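Long-range contacts in metal cation efflux system protein CzcD (Cupriavidus metallidurans, PDB 6VD9), which binds and transports zinc and mediates metal-ion resistance, probably by cation efflux from the cytoplasm and via regulation of the Czc system, this chain being its C-terminal domain: residues A[7-18]-A[55-64]; A[17-25]-A[36-46]. All coordinates share one frame; numbering follows the deposited sequence. Where two conformers were deposited one is given.

Contact 1: residues A[7-18]-A[55-64]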
loop_
_atom_site.group_PDB
_atom_site.type_symbol
_atom_site.label_atom_id
_atom_site.label_comp_id
_atom_site.label_asym_id
_atom_site.label_seq_id
_atom_site.Cartn_x
_atom_site.Cartn_y
_atom_site.Cartn_z
ATOM N N GLU A 7 10.798 7.311 15.594
ATOM C CA GLU A 7 11.840 6.489 14.978
ATOM C C GLU A 7 11.236 5.954 13.689
ATOM O O GLU A 7 11.984 5.865 12.760
ATOM C CB GLU A 7 12.300 5.334 15.872
ATOM C CG GLU A 7 13.459 5.660 16.800
ATOM C CD GLU A 7 14.612 6.403 16.168
ATOM O OE1 GLU A 7 15.215 5.858 15.233
ATOM O OE2 GLU A 7 14.876 7.534 16.608
ATOM N N VAL A 8 9.961 5.554 13.693
ATOM C CA VAL A 8 9.322 4.972 12.471
ATOM C C VAL A 8 9.391 6.045 11.376
ATOM O O VAL A 8 9.909 5.760 10.310
ATOM C CB VAL A 8 7.890 4.460 12.717
ATOM C CG1 VAL A 8 7.246 3.982 11.424
ATOM C CG2 VAL A 8 7.858 3.368 13.789
ATOM N N GLU A 9 8.943 7.264 11.671
ATOM C CA GLU A 9 9.006 8.409 10.713
ATOM C C GLU A 9 10.444 8.616 10.238
ATOM O O GLU A 9 10.682 8.718 9.014
ATOM C CB GLU A 9 8.444 9.679 11.376
ATOM C CG GLU A 9 6.996 9.539 11.821
ATOM C CD GLU A 9 6.598 10.638 12.789
ATOM O OE1 GLU A 9 7.524 11.215 13.412
ATOM O OE2 GLU A 9 5.397 10.928 12.866
ATOM N N LYS A 10 11.397 8.711 11.158
ATOM C CA LYS A 10 12.827 8.934 10.821
ATOM C C LYS A 10 13.268 7.810 9.900
ATOM O O LYS A 10 13.945 8.073 8.911
ATOM C CB LYS A 10 13.680 8.996 12.100
ATOM C CG LYS A 10 15.192 9.068 11.897
ATOM C CD LYS A 10 16.029 9.426 13.169
ATOM C CE LYS A 10 17.509 9.530 12.832
ATOM N NZ LYS A 10 18.395 9.793 13.995
ATOM N N GLN A 11 12.930 6.563 10.222
ATOM C CA GLN A 11 13.487 5.439 9.444
ATOM C C GLN A 11 12.864 5.413 8.043
ATOM O O GLN A 11 13.568 4.962 7.120
ATOM C CB GLN A 11 13.328 4.116 10.192
ATOM C CG GLN A 11 14.182 4.063 11.447
ATOM C CD GLN A 11 15.634 4.343 11.143
ATOM O OE1 GLN A 11 16.181 3.889 10.140
ATOM N NE2 GLN A 11 16.255 5.114 12.020
ATOM N N ILE A 12 11.584 5.795 7.904
ATOM C CA ILE A 12 10.901 5.867 6.582
ATOM C C ILE A 12 11.648 6.909 5.736
ATOM O O ILE A 12 12.118 6.550 4.642
ATOM C CB ILE A 12 9.397 6.185 6.723
ATOM C CG1 ILE A 12 8.656 4.984 7.314
ATOM C CG2 ILE A 12 8.803 6.599 5.398
ATOM C CD1 ILE A 12 7.196 5.207 7.537
ATOM N N LEU A 13 11.810 8.125 6.264
ATOM C CA LEU A 13 12.481 9.230 5.516
ATOM C C LEU A 13 13.966 8.938 5.293
ATOM O O LEU A 13 14.544 9.504 4.336
ATOM C CB LEU A 13 12.272 10.546 6.281
ATOM C CG LEU A 13 10.846 11.106 6.248
ATOM C CD1 LEU A 13 10.760 12.417 7.080
ATOM C CD2 LEU A 13 10.313 11.318 4.835
ATOM N N ALA A 14 14.574 8.080 6.104
ATOM C CA ALA A 14 15.996 7.705 5.974
ATOM C C ALA A 14 16.168 6.656 4.878
ATOM O O ALA A 14 17.311 6.421 4.462
ATOM C CB ALA A 14 16.528 7.202 7.281
ATOM N N THR A 15 15.085 6.063 4.382
ATOM C CA THR A 15 15.172 4.954 3.401
ATOM C C THR A 15 15.511 5.523 2.028
ATOM O O THR A 15 14.809 6.415 1.578
ATOM C CB THR A 15 13.875 4.138 3.376
ATOM O OG1 THR A 15 13.697 3.594 4.683
ATOM C CG2 THR A 15 13.929 3.044 2.325
ATOM N N PRO A 16 16.558 5.051 1.294
ATOM C CA PRO A 16 16.859 5.608 -0.028
ATOM C C PRO A 16 15.643 5.541 -0.956
ATOM O O PRO A 16 14.962 4.509 -0.952
ATOM C CB PRO A 16 18.005 4.697 -0.522
ATOM C CG PRO A 16 18.699 4.360 0.742
ATOM C CD PRO A 16 17.550 4.030 1.677
ATOM N N GLY A 17 15.371 6.623 -1.675
ATOM C CA GLY A 17 14.292 6.683 -2.692
ATOM C C GLY A 17 12.980 7.182 -2.122
ATOM O O GLY A 17 12.014 7.262 -2.895
ATOM N N VAL A 18 12.927 7.470 -0.807
ATOM C CA VAL A 18 11.753 8.095 -0.123
ATOM C C VAL A 18 11.951 9.607 -0.077
ATOM O O VAL A 18 12.928 10.037 0.571
ATOM C CB VAL A 18 11.556 7.583 1.308
ATOM C CG1 VAL A 18 10.470 8.372 1.998
ATOM C CG2 VAL A 18 11.260 6.087 1.360
ATOM N N GLU A 55 13.102 -2.728 1.000
ATOM C CA GLU A 55 13.876 -2.054 2.076
ATOM C C GLU A 55 12.940 -1.582 3.187
ATOM O O GLU A 55 13.284 -1.754 4.359
ATOM C CB GLU A 55 14.690 -0.888 1.523
ATOM C CG GLU A 55 15.775 -1.353 0.571
ATOM C CD GLU A 55 15.443 -1.710 -0.872
ATOM O OE1 GLU A 55 14.243 -1.696 -1.290
ATOM O OE2 GLU A 55 16.432 -2.039 -1.614
ATOM N N LEU A 56 11.788 -0.981 2.855
ATOM C CA LEU A 56 10.823 -0.572 3.906
ATOM C C LEU A 56 10.294 -1.815 4.642
ATOM O O LEU A 56 10.174 -1.734 5.849
ATOM C CB LEU A 56 9.682 0.236 3.297
ATOM C CG LEU A 56 10.053 1.633 2.795
ATOM C CD1 LEU A 56 8.873 2.255 2.061
ATOM C CD2 LEU A 56 10.436 2.536 3.950
ATOM N N LYS A 57 9.925 -2.867 3.940
ATOM C CA LYS A 57 9.426 -4.119 4.585
ATOM C C LYS A 57 10.504 -4.618 5.566
ATOM O O LYS A 57 10.153 -4.927 6.712
ATOM C CB LYS A 57 9.071 -5.190 3.555
ATOM C CG LYS A 57 7.778 -4.951 2.759
ATOM C CD LYS A 57 7.672 -5.912 1.591
ATOM C CE LYS A 57 6.337 -5.931 0.882
ATOM N NZ LYS A 57 6.324 -6.922 -0.236
ATOM N N GLN A 58 11.754 -4.706 5.127
ATOM C CA GLN A 58 12.892 -5.266 5.916
ATOM C C GLN A 58 13.100 -4.414 7.177
ATOM O O GLN A 58 13.127 -4.967 8.290
ATOM C CB GLN A 58 14.132 -5.354 5.018
ATOM C CG GLN A 58 15.425 -5.777 5.717
ATOM C CD GLN A 58 16.643 -5.605 4.825
ATOM O OE1 GLN A 58 16.838 -4.587 4.144
ATOM N NE2 GLN A 58 17.507 -6.608 4.837
ATOM N N MET A 59 13.089 -3.088 7.029
ATOM C CA MET A 59 13.360 -2.149 8.141
ATOM C C MET A 59 12.206 -2.221 9.144
ATOM O O MET A 59 12.450 -2.166 10.372
ATOM C CB MET A 59 13.576 -0.728 7.599
ATOM C CG MET A 59 13.623 0.323 8.675
ATOM S SD MET A 59 12.006 0.909 9.152
ATOM C CE MET A 59 11.486 1.779 7.666
ATOM N N LEU A 60 10.954 -2.323 8.682
ATOM C CA LEU A 60 9.788 -2.260 9.600
ATOM C C LEU A 60 9.736 -3.540 10.444
ATOM O O LEU A 60 9.397 -3.460 11.635
ATOM C CB LEU A 60 8.520 -2.052 8.778
ATOM C CG LEU A 60 8.408 -0.658 8.163
ATOM C CD1 LEU A 60 7.286 -0.633 7.140
ATOM C CD2 LEU A 60 8.200 0.387 9.257
ATOM N N ALA A 61 10.132 -4.646 9.842
ATOM C CA ALA A 61 10.185 -5.962 10.525
ATOM C C ALA A 61 11.326 -5.927 11.547
ATOM O O ALA A 61 11.053 -6.181 12.724
ATOM C CB ALA A 61 10.330 -7.060 9.534
ATOM N N ASP A 62 12.516 -5.508 11.124
ATOM C CA ASP A 62 13.762 -5.625 11.933
ATOM C C ASP A 62 13.761 -4.627 13.087
ATOM O O ASP A 62 14.152 -5.004 14.219
ATOM C CB ASP A 62 15.004 -5.393 11.083
ATOM C CG ASP A 62 15.237 -6.496 10.077
ATOM O OD1 ASP A 62 14.869 -7.646 10.390
ATOM O OD2 ASP A 62 15.746 -6.192 8.979
ATOM N N LYS A 63 13.383 -3.380 12.813
ATOM C CA LYS A 63 13.541 -2.279 13.779
ATOM C C LYS A 63 12.304 -2.166 14.667
ATOM O O LYS A 63 12.469 -1.692 15.801
ATOM C CB LYS A 63 13.913 -1.008 13.015
ATOM C CG LYS A 63 15.144 -1.169 12.123
ATOM C CD LYS A 63 15.863 0.119 11.808
ATOM C CE LYS A 63 17.314 -0.100 11.438
ATOM N NZ LYS A 63 17.895 1.083 10.774
ATOM N N PHE A 64 11.099 -2.530 14.195
ATOM C CA PHE A 64 9.836 -2.236 14.917
ATOM C C PHE A 64 8.981 -3.487 15.113
ATOM O O PHE A 64 7.940 -3.338 15.736
ATOM C CB PHE A 64 9.053 -1.116 14.209
ATOM C CG PHE A 64 9.885 0.118 14.025
ATOM C CD1 PHE A 64 10.211 0.900 15.129
ATOM C CD2 PHE A 64 10.403 0.467 12.788
ATOM C CE1 PHE A 64 11.019 2.010 14.982
ATOM C CE2 PHE A 64 11.213 1.585 12.648
ATOM C CZ PHE A 64 11.517 2.357 13.748
#
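Thr15 rests on Leu56 with its hydroxyl turned back to its own helix. OG1 donates to Gln11 O at 2.8 Å, which ties Thr15 back to helix 7-13, and Leu56 CD2 lies against OG1 at 3.5 Å. The contact pairs the two long helices of the alpha-beta-beta-alpha-beta domain of CDF transporters. Helices 7-13 and 55-64 run nearly antiparallel, at 151°, with axes 10.7 Å apart, and both lie on the same side of the three-stranded sheet. Gln11 lies against both Met59 and Phe64. Its CB meets Met59 SD at 3.6 Å, and its CG lies near the edge of the Phe64 ring. Met59 is bent at chi2 and chi3, which brings CE against the backbone at Gln11 and Ile12. The amide of Gln11 reaches the outer side of the pair: OE1 takes a weak bond from Lys63 NZ at 3.3 Å, and NE2 makes another weak one to Glu7 OE1. Deeper in, Val8 and Leu60 meet through methyl groups, and Leu60 and Leu56 continue onto Ile71 of strand 68-74. The Phe64 ring is held between Lys63 CB on one face and Val8 on the other. Val8 CG2, beside its backbone N, stands 3.6 Å from the ring centroid and 8° off the normal, a CH-pi contact.

Contact 2: residues A[17-25]-A[36-46]. With NI (nickel (II) ion), chain E.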
loop_
_atom_site.group_PDB
_atom_site.type_symbol
_atom_site.label_atom_id
_atom_site.label_comp_id
_atom_site.label_asym_id
_atom_site.label_seq_id
_atom_site.Cartn_x
_atom_site.Cartn_y
_atom_site.Cartn_z
ATOM N N GLY A 17 15.371 6.623 -1.675
ATOM C CA GLY A 17 14.292 6.683 -2.692
ATOM C C GLY A 17 12.980 7.182 -2.122
ATOM O O GLY A 17 12.014 7.262 -2.895
ATOM N N VAL A 18 12.927 7.470 -0.807
ATOM C CA VAL A 18 11.753 8.095 -0.123
ATOM C C VAL A 18 11.951 9.607 -0.077
ATOM O O VAL A 18 12.928 10.037 0.571
ATOM C CB VAL A 18 11.556 7.583 1.308
ATOM C CG1 VAL A 18 10.470 8.372 1.998
ATOM C CG2 VAL A 18 11.260 6.087 1.360
ATOM N N LYS A 19 11.065 10.348 -0.737
ATOM C CA LYS A 19 11.049 11.825 -0.780
ATOM C C LYS A 19 10.234 12.347 0.429
ATOM O O LYS A 19 10.682 13.284 1.124
ATOM C CB LYS A 19 10.606 12.246 -2.197
ATOM C CG LYS A 19 10.472 13.743 -2.444
ATOM C CD LYS A 19 9.652 14.134 -3.711
ATOM C CE LYS A 19 9.630 15.622 -3.979
ATOM N NZ LYS A 19 8.825 15.995 -5.179
ATOM N N SER A 20 9.050 11.774 0.706
ATOM C CA SER A 20 8.166 12.230 1.798
ATOM C C SER A 20 7.139 11.129 2.083
ATOM O O SER A 20 7.043 10.191 1.297
ATOM C CB SER A 20 7.506 13.538 1.451
ATOM O OG SER A 20 6.603 13.397 0.359
ATOM N N PHE A 21 6.336 11.281 3.102
ATOM C CA PHE A 21 5.227 10.337 3.351
ATOM C C PHE A 21 4.079 11.084 3.989
ATOM O O PHE A 21 4.288 12.155 4.558
ATOM C CB PHE A 21 5.741 9.183 4.209
ATOM C CG PHE A 21 5.939 9.551 5.654
ATOM C CD1 PHE A 21 4.943 9.325 6.553
ATOM C CD2 PHE A 21 7.169 10.000 6.125
ATOM C CE1 PHE A 21 5.102 9.719 7.875
ATOM C CE2 PHE A 21 7.341 10.329 7.459
ATOM C CZ PHE A 21 6.320 10.158 8.325
ATOM N N HIS A 22 2.897 10.507 3.966
ATOM C CA HIS A 22 1.745 11.079 4.704
ATOM C C HIS A 22 0.839 9.917 5.049
ATOM O O HIS A 22 1.082 8.787 4.527
ATOM C CB HIS A 22 1.055 12.155 3.862
ATOM C CG HIS A 22 0.653 11.692 2.510
ATOM N ND1 HIS A 22 1.527 11.733 1.404
ATOM C CD2 HIS A 22 -0.518 11.216 2.046
ATOM C CE1 HIS A 22 0.890 11.271 0.348
ATOM N NE2 HIS A 22 -0.345 10.957 0.705
ATOM N N ASP A 23 -0.196 10.205 5.828
ATOM C CA ASP A 23 -1.265 9.231 6.192
ATOM C C ASP A 23 -0.616 7.953 6.771
ATOM O O ASP A 23 -1.053 6.835 6.392
ATOM C CB ASP A 23 -2.155 8.880 4.990
ATOM C CG ASP A 23 -2.893 10.038 4.313
ATOM O OD1 ASP A 23 -2.721 11.156 4.734
ATOM O OD2 ASP A 23 -3.600 9.784 3.318
ATOM N N LEU A 24 0.393 8.098 7.635
ATOM C CA LEU A 24 0.978 6.968 8.388
ATOM C C LEU A 24 -0.019 6.610 9.478
ATOM O O LEU A 24 -0.371 7.523 10.284
ATOM C CB LEU A 24 2.341 7.344 8.984
ATOM C CG LEU A 24 2.994 6.322 9.893
ATOM C CD1 LEU A 24 3.294 5.003 9.129
ATOM C CD2 LEU A 24 4.303 6.875 10.428
ATOM N N HIS A 25 -0.477 5.381 9.490
ATOM C CA HIS A 25 -1.338 4.842 10.577
ATOM C C HIS A 25 -0.738 3.559 11.134
ATOM O O HIS A 25 -0.331 2.672 10.366
ATOM C CB HIS A 25 -2.778 4.627 10.113
ATOM C CG HIS A 25 -3.407 5.822 9.493
ATOM N ND1 HIS A 25 -4.008 6.825 10.239
ATOM C CD2 HIS A 25 -3.620 6.139 8.197
ATOM C CE1 HIS A 25 -4.506 7.729 9.421
ATOM N NE2 HIS A 25 -4.310 7.320 8.175
ATOM N N LEU A 36 0.321 -1.444 9.949
ATOM C CA LEU A 36 0.818 -0.116 9.504
ATOM C C LEU A 36 0.286 0.126 8.103
ATOM O O LEU A 36 0.380 -0.789 7.279
ATOM C CB LEU A 36 2.343 -0.103 9.502
ATOM C CG LEU A 36 3.011 1.193 9.026
ATOM C CD1 LEU A 36 4.373 1.393 9.669
ATOM C CD2 LEU A 36 3.168 1.204 7.518
ATOM N N THR A 37 -0.195 1.338 7.838
ATOM C CA THR A 37 -0.412 1.762 6.434
ATOM C C THR A 37 0.316 3.088 6.290
ATOM O O THR A 37 0.361 3.851 7.279
ATOM C CB THR A 37 -1.890 1.846 6.040
ATOM O OG1 THR A 37 -2.486 2.845 6.852
ATOM C CG2 THR A 37 -2.632 0.542 6.270
ATOM N N VAL A 38 0.774 3.364 5.082
ATOM C CA VAL A 38 1.446 4.651 4.814
ATOM C C VAL A 38 1.407 4.928 3.320
ATOM O O VAL A 38 1.361 3.981 2.531
ATOM C CB VAL A 38 2.861 4.697 5.420
ATOM C CG1 VAL A 38 3.833 3.736 4.753
ATOM C CG2 VAL A 38 3.399 6.119 5.452
ATOM N N HIS A 39 1.322 6.211 2.972
ATOM C CA HIS A 39 1.481 6.706 1.582
ATOM C C HIS A 39 2.872 7.334 1.402
ATOM O O HIS A 39 3.175 8.334 2.061
ATOM C CB HIS A 39 0.348 7.640 1.181
ATOM C CG HIS A 39 -0.986 6.978 1.153
ATOM N ND1 HIS A 39 -1.901 7.235 0.157
ATOM C CD2 HIS A 39 -1.599 6.128 2.010
ATOM C CE1 HIS A 39 -3.008 6.554 0.398
ATOM N NE2 HIS A 39 -2.844 5.864 1.509
ATOM N N VAL A 40 3.681 6.783 0.512
ATOM C CA VAL A 40 5.083 7.247 0.315
ATOM C C VAL A 40 5.188 7.958 -1.030
ATOM O O VAL A 40 4.729 7.398 -2.074
ATOM C CB VAL A 40 6.083 6.090 0.425
ATOM C CG1 VAL A 40 7.470 6.506 -0.009
ATOM C CG2 VAL A 40 6.085 5.531 1.844
ATOM N N VAL A 41 5.800 9.140 -1.034
ATOM C CA VAL A 41 6.153 9.803 -2.319
ATOM C C VAL A 41 7.591 9.376 -2.611
ATOM O O VAL A 41 8.481 9.694 -1.802
ATOM C CB VAL A 41 5.966 11.321 -2.233
ATOM C CG1 VAL A 41 6.399 11.994 -3.533
ATOM C CG2 VAL A 41 4.528 11.683 -1.864
ATOM N N ASN A 42 7.816 8.612 -3.682
ATOM C CA ASN A 42 9.177 8.106 -4.002
ATOM C C ASN A 42 9.843 9.157 -4.888
ATOM O O ASN A 42 9.100 9.950 -5.502
ATOM C CB ASN A 42 9.148 6.731 -4.655
ATOM C CG ASN A 42 8.316 6.708 -5.919
ATOM O OD1 ASN A 42 8.878 6.793 -7.026
ATOM N ND2 ASN A 42 7.014 6.547 -5.784
ATOM N N ASP A 43 11.161 9.131 -4.954
ATOM C CA ASP A 43 11.940 9.923 -5.950
ATOM C C ASP A 43 11.605 9.445 -7.374
ATOM O O ASP A 43 11.437 8.215 -7.584
ATOM C CB ASP A 43 13.450 9.820 -5.761
ATOM C CG ASP A 43 14.190 10.890 -6.568
ATOM O OD1 ASP A 43 13.959 12.069 -6.257
ATOM O OD2 ASP A 43 14.973 10.553 -7.542
ATOM N N THR A 44 11.577 10.373 -8.338
ATOM C CA THR A 44 11.391 10.058 -9.780
ATOM C C THR A 44 12.436 9.054 -10.319
ATOM O O THR A 44 12.151 8.445 -11.394
ATOM C CB THR A 44 11.406 11.326 -10.644
ATOM O OG1 THR A 44 12.652 11.971 -10.390
ATOM C CG2 THR A 44 10.228 12.225 -10.396
ATOM N N ALA A 45 13.628 8.899 -9.724
ATOM C CA ALA A 45 14.684 8.051 -10.317
ATOM C C ALA A 45 14.491 6.569 -9.977
ATOM O O ALA A 45 15.207 5.764 -10.570
ATOM C CB ALA A 45 16.065 8.533 -9.919
ATOM N N VAL A 46 13.556 6.197 -9.101
ATOM C CA VAL A 46 13.489 4.793 -8.596
ATOM C C VAL A 46 12.094 4.216 -8.860
ATOM O O VAL A 46 11.148 4.949 -8.804
ATOM C CB VAL A 46 13.864 4.664 -7.111
ATOM C CG1 VAL A 46 15.230 5.273 -6.873
ATOM C CG2 VAL A 46 12.821 5.276 -6.185
HETATM NI NI NI E . -1.786 9.754 -0.662
HETATM O O HOH W 1 -2.509 5.081 5.406
HETATM O O HOH W 2 -3.675 10.399 0.834
HETATM O O HOH W 3 -3.001 9.192 -2.002
HETATM O O HOH W 4 -1.870 11.674 -1.847
#
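The antiparallel beta hairpin of strands 18-28 and 34-42 carries two histidines of the nickel site. His22 and His39 form a hydrogen-bonded pair, and both side chains project from the sheet face that lies away from the helices. His22 CG takes the position between backbone N and carbonyl carbon (chi1 54°), which swings the ring across toward strand 34-42. There His39 CB lies over one ring face, 3.7 Å from the centroid. His22 NE2 binds nickel at 2.3 Å. His39 ND1 lies 2.7 Å from nickel, long for a bond, and the metal is well out of the ring plane. ND1 is also placed to hydrogen-bond to Glu74 OE2, and the two roles would exclude each other. Glu74 and three waters complete the site. Water 2, a nickel ligand, donates to Asp23 OD2 at 2.6 Å, so Asp23 acts in the second shell. The same OD2 stands over the face of the His39 ring. Beyond the metal, His39 NE2 is hydrogen-bonded to Thr70 OG1 of the second subunit, so the site borders the dimer interface. The strand register slips twice. One slip, between His22 and His25, includes Asp23, whose phi is positive (53°). The other is a classic bulge in which Lys19 and Ser20 both face Val41. On the helix side, Leu24 CD1 packs on Val38 CB at 3.7 Å, and Phe21 CD1 touches Val38 CG2. The pairing runs on past the strands, where Asp43 N donates to Gly17 O at 2.9 Å from above the carbonyl plane.

The centres of the two contacts are 11 Å apart, and the contacts share Gly17 and Val18. Helix 5-13 leads through this turn into strand 18-28. Strand 34-42 follows, and helix 53-64 comes later, so contact 2 forms between residues that lie within the span of contact 1. Contact 1 is the helical layer of the domain, and contact 2 is part of the sheet beneath it. Phe21 joins the layers: its ring packs against Glu9, Ile12 and Leu13. The opposite side of the sheet bears the nickel, about 13 Å from the Ile12 side chain. The domain thus has a helix-covered face and a metal-binding face that adjoins the second subunit.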